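Local coordinates for ribulose bisphosphate carboxylase (Pyrococcus horikoshii, PDB 2D69), which probably catalyses the addition of CO2 and water to ribulose 1,5-bisphosphate, giving two molecules of 3-phosphoglycerate within an archaeal pathway of AMP degradation, at residues Val249-Ile253 and Val254-Trp258; Pro410-Lys413 and Lys414-Glu418. All blocks are in the same frame, centred on the assembly; numbering follows the deposited sequence.

How the interactions relate
Both contacts are local, each made within its own continuous stretch of chain, and both rest on backbone bonds of the i to i+4 kind, but they hold different elements. Interaction 1 is buried at the end of a barrel strand, where strand 248-252 runs into the short helix 253-256, beside predicted active-site residues and against a second subunit. Interaction 2 lies wholly within the C-terminal helix 410-422, only partly buried and untouched by other chains of the assembly. Aliphatic groups dominate the first, around one aspartate; the second mixes a leucine pair with exposed lysines and an arginine. Their nearest atoms are about 24 Å apart, so neither touches the other.

Interaction 1: residues Val249-Ile253 and Val254-Trp258; sequences VMIDI and VVAGW
Asp252, Ile253 and Val254 carry the turn by which strand 248-252 of the alpha/beta barrel passes into the short helix 253-256. The carbonyl of Asp252 starts the helical pattern: its O accepts the N-H of Ala256, with Ala256 N 2.9 Å from Asp252 O and an N-H...O angle of 161°. Ala256 CB lies 3.2 Å from that same Asp252 O. Although Asp252 occupies the N-cap position, its carboxylate makes no capping bond; the side chain instead reaches Glu189 and His278, predicted to be a magnesium ligand and a proton acceptor, consistent with a place beside the active site.

Ile253 turns CG1 into the crowded position between its own N and carbonyl carbon (chi1 68°), and this brings CG1 within 4.2 Å of Val254 CG2. The valine branch meeting it is the one beside its backbone N, and this Val254 CG2 also lies 4.0 Å from Ile253 C. Beyond this turn, Ile253 packs on Ala302, Ala277 and Leu261, while Val255 and Ala256 meet a second subunit.

The turn closes where Gly257 N meets Ile253 O at 2.9 Å, approaching from above the carbonyl plane. Gly257 has a phi of 104°, where a CB would jam against the preceding carbonyl O. On the strand side, Ile251 CG2 stands 4.4 Å from Ala256 CB.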
ATOM      1  N   VAL A 249       8.424  -3.550  27.106  1.00 12.35           N
ATOM      2  CA  VAL A 249       9.747  -3.456  26.503  1.00 12.53           C
ATOM      3  C   VAL A 249      10.610  -2.610  27.400  1.00 13.77           C
ATOM      4  O   VAL A 249      10.121  -1.696  28.086  1.00 14.20           O
ATOM      5  CB  VAL A 249       9.679  -2.873  25.063  1.00 11.94           C
ATOM      6  CG1 VAL A 249       8.832  -3.751  24.211  1.00 12.84           C
ATOM      7  CG2 VAL A 249       9.072  -1.465  25.030  1.00  9.68           C
ATOM      8  N   MET A 250      11.919  -2.874  27.337  1.00 12.84           N
ATOM      9  CA  MET A 250      12.914  -2.153  28.050  1.00 13.71           C
ATOM     10  C   MET A 250      13.709  -1.339  27.032  1.00 13.13           C
ATOM     11  O   MET A 250      14.070  -1.835  25.956  1.00 13.80           O
ATOM     12  CB  MET A 250      13.852  -3.119  28.770  1.00 13.47           C
ATOM     13  CG  MET A 250      15.257  -2.500  29.115  1.00 18.33           C
ATOM     14  SD  MET A 250      16.175  -3.690  30.136  1.00 24.47           S
ATOM     15  CE  MET A 250      17.745  -3.232  29.683  1.00 20.11           C
ATOM     16  N   ILE A 251      13.943  -0.095  27.358  1.00 13.12           N
ATOM     17  CA  ILE A 251      14.733   0.771  26.506  1.00 14.01           C
ATOM     18  C   ILE A 251      15.802   1.418  27.380  1.00 15.06           C
ATOM     19  O   ILE A 251      15.493   1.920  28.443  1.00 16.95           O
ATOM     20  CB  ILE A 251      13.849   1.840  25.848  1.00 13.52           C
ATOM     21  CG1 ILE A 251      12.737   1.208  24.982  1.00 16.32           C
ATOM     22  CG2 ILE A 251      14.672   2.753  24.962  1.00 16.85           C
ATOM     23  CD1 ILE A 251      11.756   2.218  24.383  1.00 19.00           C
ATOM     24  N   ASP A 252      17.039   1.397  26.916  1.00 15.32           N
ATOM     25  CA  ASP A 252      18.140   2.146  27.467  1.00 16.96           C
ATOM     26  C   ASP A 252      17.961   3.615  26.997  1.00 15.69           C
ATOM     27  O   ASP A 252      18.412   3.981  25.921  1.00 15.41           O
ATOM     28  CB  ASP A 252      19.535   1.652  26.983  1.00 16.89           C
ATOM     29  CG  ASP A 252      19.874   0.193  27.352  1.00 22.29           C
ATOM     30  OD1 ASP A 252      19.182  -0.412  28.228  1.00 24.02           O
ATOM     31  OD2 ASP A 252      20.856  -0.436  26.797  1.00 25.56           O
ATOM     32  N   ILE A 253      17.268   4.442  27.769  1.00 14.96           N
ATOM     33  CA  ILE A 253      16.765   5.688  27.216  1.00 14.81           C
ATOM     34  C   ILE A 253      17.803   6.756  27.079  1.00 14.88           C
ATOM     35  O   ILE A 253      17.622   7.627  26.275  1.00 14.30           O
ATOM     36  CB  ILE A 253      15.545   6.263  27.980  1.00 14.29           C
ATOM     37  CG1 ILE A 253      15.920   6.752  29.389  1.00 14.52           C
ATOM     38  CG2 ILE A 253      14.419   5.255  28.042  1.00 15.93           C
ATOM     39  CD1 ILE A 253      14.834   7.474  30.044  1.00 16.69           C
ATOM     40  N   VAL A 254      18.845   6.712  27.881  1.00 14.80           N
ATOM     41  CA  VAL A 254      19.900   7.722  27.770  1.00 16.22           C
ATOM     42  C   VAL A 254      20.812   7.439  26.575  1.00 16.40           C
ATOM     43  O   VAL A 254      21.139   8.340  25.813  1.00 19.18           O
ATOM     44  CB  VAL A 254      20.724   7.876  29.081  1.00 15.46           C
ATOM     45  CG1 VAL A 254      21.853   9.006  28.931  1.00 17.42           C
ATOM     46  CG2 VAL A 254      19.812   8.229  30.192  1.00 17.19           C
ATOM     47  N   VAL A 255      21.234   6.202  26.421  1.00 15.92           N
ATOM     48  CA  VAL A 255      22.027   5.784  25.282  1.00 15.94           C
ATOM     49  C   VAL A 255      21.220   5.946  23.971  1.00 15.15           C
ATOM     50  O   VAL A 255      21.721   6.422  22.986  1.00 13.80           O
ATOM     51  CB  VAL A 255      22.391   4.281  25.405  1.00 17.04           C
ATOM     52  CG1 VAL A 255      23.096   3.816  24.214  1.00 17.28           C
ATOM     53  CG2 VAL A 255      23.220   4.010  26.701  1.00 19.06           C
ATOM     54  N   ALA A 256      19.971   5.515  23.961  1.00 14.06           N
ATOM     55  CA  ALA A 256      19.132   5.722  22.773  1.00 15.11           C
ATOM     56  C   ALA A 256      18.812   7.194  22.441  1.00 14.80           C
ATOM     57  O   ALA A 256      18.867   7.642  21.279  1.00 14.51           O
ATOM     58  CB  ALA A 256      17.836   4.980  22.944  1.00 14.90           C
ATOM     59  N   GLY A 257      18.387   7.920  23.467  1.00 15.08           N
ATOM     60  CA  GLY A 257      18.178   9.353  23.381  1.00 14.85           C
ATOM     61  C   GLY A 257      16.696   9.729  23.286  1.00 13.96           C
ATOM     62  O   GLY A 257      15.836   8.905  23.017  1.00 13.33           O
ATOM     63  N   TRP A 258      16.443  11.002  23.517  1.00 13.82           N
ATOM     64  CA  TRP A 258      15.103  11.565  23.616  1.00 13.72           C
ATOM     65  C   TRP A 258      14.259  11.460  22.351  1.00 13.18           C
ATOM     66  O   TRP A 258      13.040  11.224  22.436  1.00 14.24           O
ATOM     67  CB  TRP A 258      15.218  13.072  24.038  1.00 13.02           C
ATOM     68  CG  TRP A 258      15.760  13.292  25.396  1.00 11.82           C
ATOM     69  CD1 TRP A 258      16.865  14.025  25.717  1.00 13.73           C
ATOM     70  CD2 TRP A 258      15.267  12.754  26.610  1.00 14.57           C
ATOM     71  NE1 TRP A 258      17.102  13.941  27.061  1.00 18.09           N
ATOM     72  CE2 TRP A 258      16.103  13.196  27.635  1.00 16.88           C
ATOM     73  CE3 TRP A 258      14.164  11.963  26.943  1.00 18.40           C
ATOM     74  CZ2 TRP A 258      15.917  12.839  28.953  1.00 21.21           C
ATOM     75  CZ3 TRP A 258      13.958  11.650  28.244  1.00 20.36           C
ATOM     76  CH2 TRP A 258      14.843  12.065  29.245  1.00 19.30           C
TER

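Interaction 2: residues Pro410-Lys413 and Lys414-Glu418; sequences PELK and KSLRE
Leu416 N donates to Leu412 O at 3.0 Å with an N-H...O angle of 168°, the straightest of four successive i to i+4 bonds. The others run from Lys414 N to Pro410 O at 3.0 Å, from Ser415 N to Glu411 O at 3.1 Å and from Arg417 N to Lys413 O at 3.1 Å. Glu411 O is gripped twice, since His378 NE2 also bonds to it, and the Glu411 carboxylate forms a salt bridge with Lys387; both tie this turn to neighbouring parts of the chain.

Around these backbone bonds the apolar packing centres on Leu412 and Leu416. With CG anti to its backbone N (chi1 174°), Leu412 swings its end toward the following turn, where CD1 lies 4.1 Å from Leu416 CG and the two side chains cross obliquely. Leu416 takes the other setting, CG beside its own N (chi1 -68°), which sets Leu416 CG 3.3 Å from Leu412 O, close to the same oxygen that its N-H engages. Cut back to an alanine here, the side chain would lose the CG that meets Leu412 CD1, and a gap would probably open toward Leu402.

On the buried side, Ser415 and Leu412 both touch Pro353. Lys413, Lys414 and Arg417 are exposed, with Lys413 extended. Buried leucine and serine beside exposed basic residues make this an amphipathic alpha-helix, here the C-terminal helix 410-422, laid against helices 382-398 and 402-405.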
ATOM      1  N   PRO A 410      12.384 -22.533  54.047  1.00 19.30           N
ATOM      2  CA  PRO A 410      13.781 -23.002  53.963  1.00 18.94           C
ATOM      3  C   PRO A 410      14.678 -22.114  53.080  1.00 18.35           C
ATOM      4  O   PRO A 410      15.873 -21.962  53.357  1.00 16.62           O
ATOM      5  CB  PRO A 410      13.646 -24.409  53.350  1.00 18.95           C
ATOM      6  CG  PRO A 410      12.268 -24.852  53.789  1.00 19.80           C
ATOM      7  CD  PRO A 410      11.427 -23.594  53.677  1.00 19.32           C
ATOM      8  N   GLU A 411      14.096 -21.525  52.041  1.00 18.04           N
ATOM      9  CA  GLU A 411      14.865 -20.726  51.103  1.00 18.27           C
ATOM     10  C   GLU A 411      15.301 -19.441  51.781  1.00 17.89           C
ATOM     11  O   GLU A 411      16.459 -19.010  51.688  1.00 19.03           O
ATOM     12  CB  GLU A 411      14.045 -20.453  49.836  1.00 18.43           C
ATOM     13  CG  GLU A 411      13.784 -21.700  49.002  1.00 20.01           C
ATOM     14  CD  GLU A 411      12.577 -22.516  49.437  1.00 22.05           C
ATOM     15  OE1 GLU A 411      12.375 -23.561  48.809  1.00 26.91           O
ATOM     16  OE2 GLU A 411      11.820 -22.139  50.371  1.00 22.70           O
ATOM     17  N   LEU A 412      14.374 -18.832  52.496  1.00 17.02           N
ATOM     18  CA  LEU A 412      14.674 -17.598  53.191  1.00 15.97           C
ATOM     19  C   LEU A 412      15.636 -17.901  54.341  1.00 15.94           C
ATOM     20  O   LEU A 412      16.546 -17.143  54.610  1.00 15.22           O
ATOM     21  CB  LEU A 412      13.380 -16.930  53.671  1.00 14.95           C
ATOM     22  CG  LEU A 412      13.605 -15.698  54.539  1.00 15.08           C
ATOM     23  CD1 LEU A 412      14.386 -14.596  53.771  1.00 14.46           C
ATOM     24  CD2 LEU A 412      12.275 -15.200  55.101  1.00 15.80           C
ATOM     25  N   LYS A 413      15.455 -19.035  55.010  1.00 16.32           N
ATOM     26  CA  LYS A 413      16.371 -19.415  56.096  1.00 16.80           C
ATOM     27  C   LYS A 413      17.819 -19.513  55.575  1.00 17.26           C
ATOM     28  O   LYS A 413      18.726 -18.989  56.199  1.00 17.26           O
ATOM     29  CB  LYS A 413      15.916 -20.725  56.753  1.00 16.82           C
ATOM     30  CG  LYS A 413      16.538 -21.027  58.143  1.00 16.38           C
ATOM     31  CD  LYS A 413      16.140 -22.416  58.593  1.00 17.88           C
ATOM     32  CE  LYS A 413      16.180 -22.583  60.098  1.00 20.41           C
ATOM     33  NZ  LYS A 413      16.219 -24.049  60.459  1.00 23.04           N
ATOM     34  N   LYS A 414      18.031 -20.138  54.415  1.00 17.95           N
ATOM     35  CA  LYS A 414      19.394 -20.332  53.892  1.00 18.19           C
ATOM     36  C   LYS A 414      20.015 -19.017  53.455  1.00 17.60           C
ATOM     37  O   LYS A 414      21.219 -18.806  53.604  1.00 15.94           O
ATOM     38  CB  LYS A 414      19.431 -21.298  52.705  1.00 18.97           C
ATOM     39  CG  LYS A 414      20.627 -22.268  52.711  1.00 23.77           C
ATOM     40  CD  LYS A 414      20.138 -23.708  52.883  1.00 28.36           C
ATOM     41  CE  LYS A 414      21.192 -24.758  52.537  1.00 29.21           C
ATOM     42  NZ  LYS A 414      21.019 -25.950  53.497  1.00 32.67           N
ATOM     43  N   SER A 415      19.181 -18.148  52.890  1.00 17.09           N
ATOM     44  CA  SER A 415      19.623 -16.870  52.400  1.00 17.04           C
ATOM     45  C   SER A 415      20.130 -16.050  53.594  1.00 16.72           C
ATOM     46  O   SER A 415      21.171 -15.427  53.504  1.00 16.96           O
ATOM     47  CB  SER A 415      18.451 -16.157  51.677  1.00 16.70           C
ATOM     48  OG  SER A 415      18.792 -14.834  51.296  1.00 18.52           O
ATOM     49  N   LEU A 416      19.368 -16.023  54.678  1.00 16.21           N
ATOM     50  CA  LEU A 416      19.766 -15.284  55.888  1.00 17.87           C
ATOM     51  C   LEU A 416      21.089 -15.813  56.503  1.00 17.70           C
ATOM     52  O   LEU A 416      21.980 -15.054  56.877  1.00 15.80           O
ATOM     53  CB  LEU A 416      18.637 -15.331  56.942  1.00 18.00           C
ATOM     54  CG  LEU A 416      17.370 -14.544  56.528  1.00 20.61           C
ATOM     55  CD1 LEU A 416      16.292 -14.685  57.583  1.00 23.19           C
ATOM     56  CD2 LEU A 416      17.630 -13.040  56.180  1.00 21.10           C
ATOM     57  N   ARG A 417      21.224 -17.120  56.548  1.00 18.98           N
ATOM     58  CA  ARG A 417      22.422 -17.733  57.104  1.00 21.76           C
ATOM     59  C   ARG A 417      23.644 -17.347  56.237  1.00 22.91           C
ATOM     60  O   ARG A 417      24.680 -16.974  56.773  1.00 22.46           O
ATOM     61  CB  ARG A 417      22.164 -19.231  57.183  1.00 22.43           C
ATOM     62  CG  ARG A 417      23.195 -20.095  57.874  1.00 27.50           C
ATOM     63  CD  ARG A 417      22.878 -21.608  57.690  1.00 30.68           C
ATOM     64  NE  ARG A 417      23.759 -22.217  56.677  1.00 34.41           N
ATOM     65  CZ  ARG A 417      24.934 -22.816  56.967  1.00 34.56           C
ATOM     66  NH1 ARG A 417      25.353 -22.875  58.227  1.00 31.74           N
ATOM     67  NH2 ARG A 417      25.691 -23.336  55.993  1.00 34.73           N
ATOM     68  N   GLU A 418      23.497 -17.338  54.907  1.00 24.01           N
ATOM     69  CA  GLU A 418      24.621 -17.006  54.011  1.00 26.04           C
ATOM     70  C   GLU A 418      25.178 -15.602  54.159  1.00 26.21           C
ATOM     71  O   GLU A 418      26.375 -15.412  54.060  1.00 26.86           O
ATOM     72  CB  GLU A 418      24.248 -17.135  52.534  1.00 26.70           C
ATOM     73  CG  GLU A 418      24.549 -18.492  51.957  1.00 29.89           C
ATOM     74  CD  GLU A 418      26.032 -18.826  51.800  1.00 33.11           C
ATOM     75  OE1 GLU A 418      26.853 -17.905  51.476  1.00 32.87           O
ATOM     76  OE2 GLU A 418      26.352 -20.047  51.971  1.00 34.58           O
TER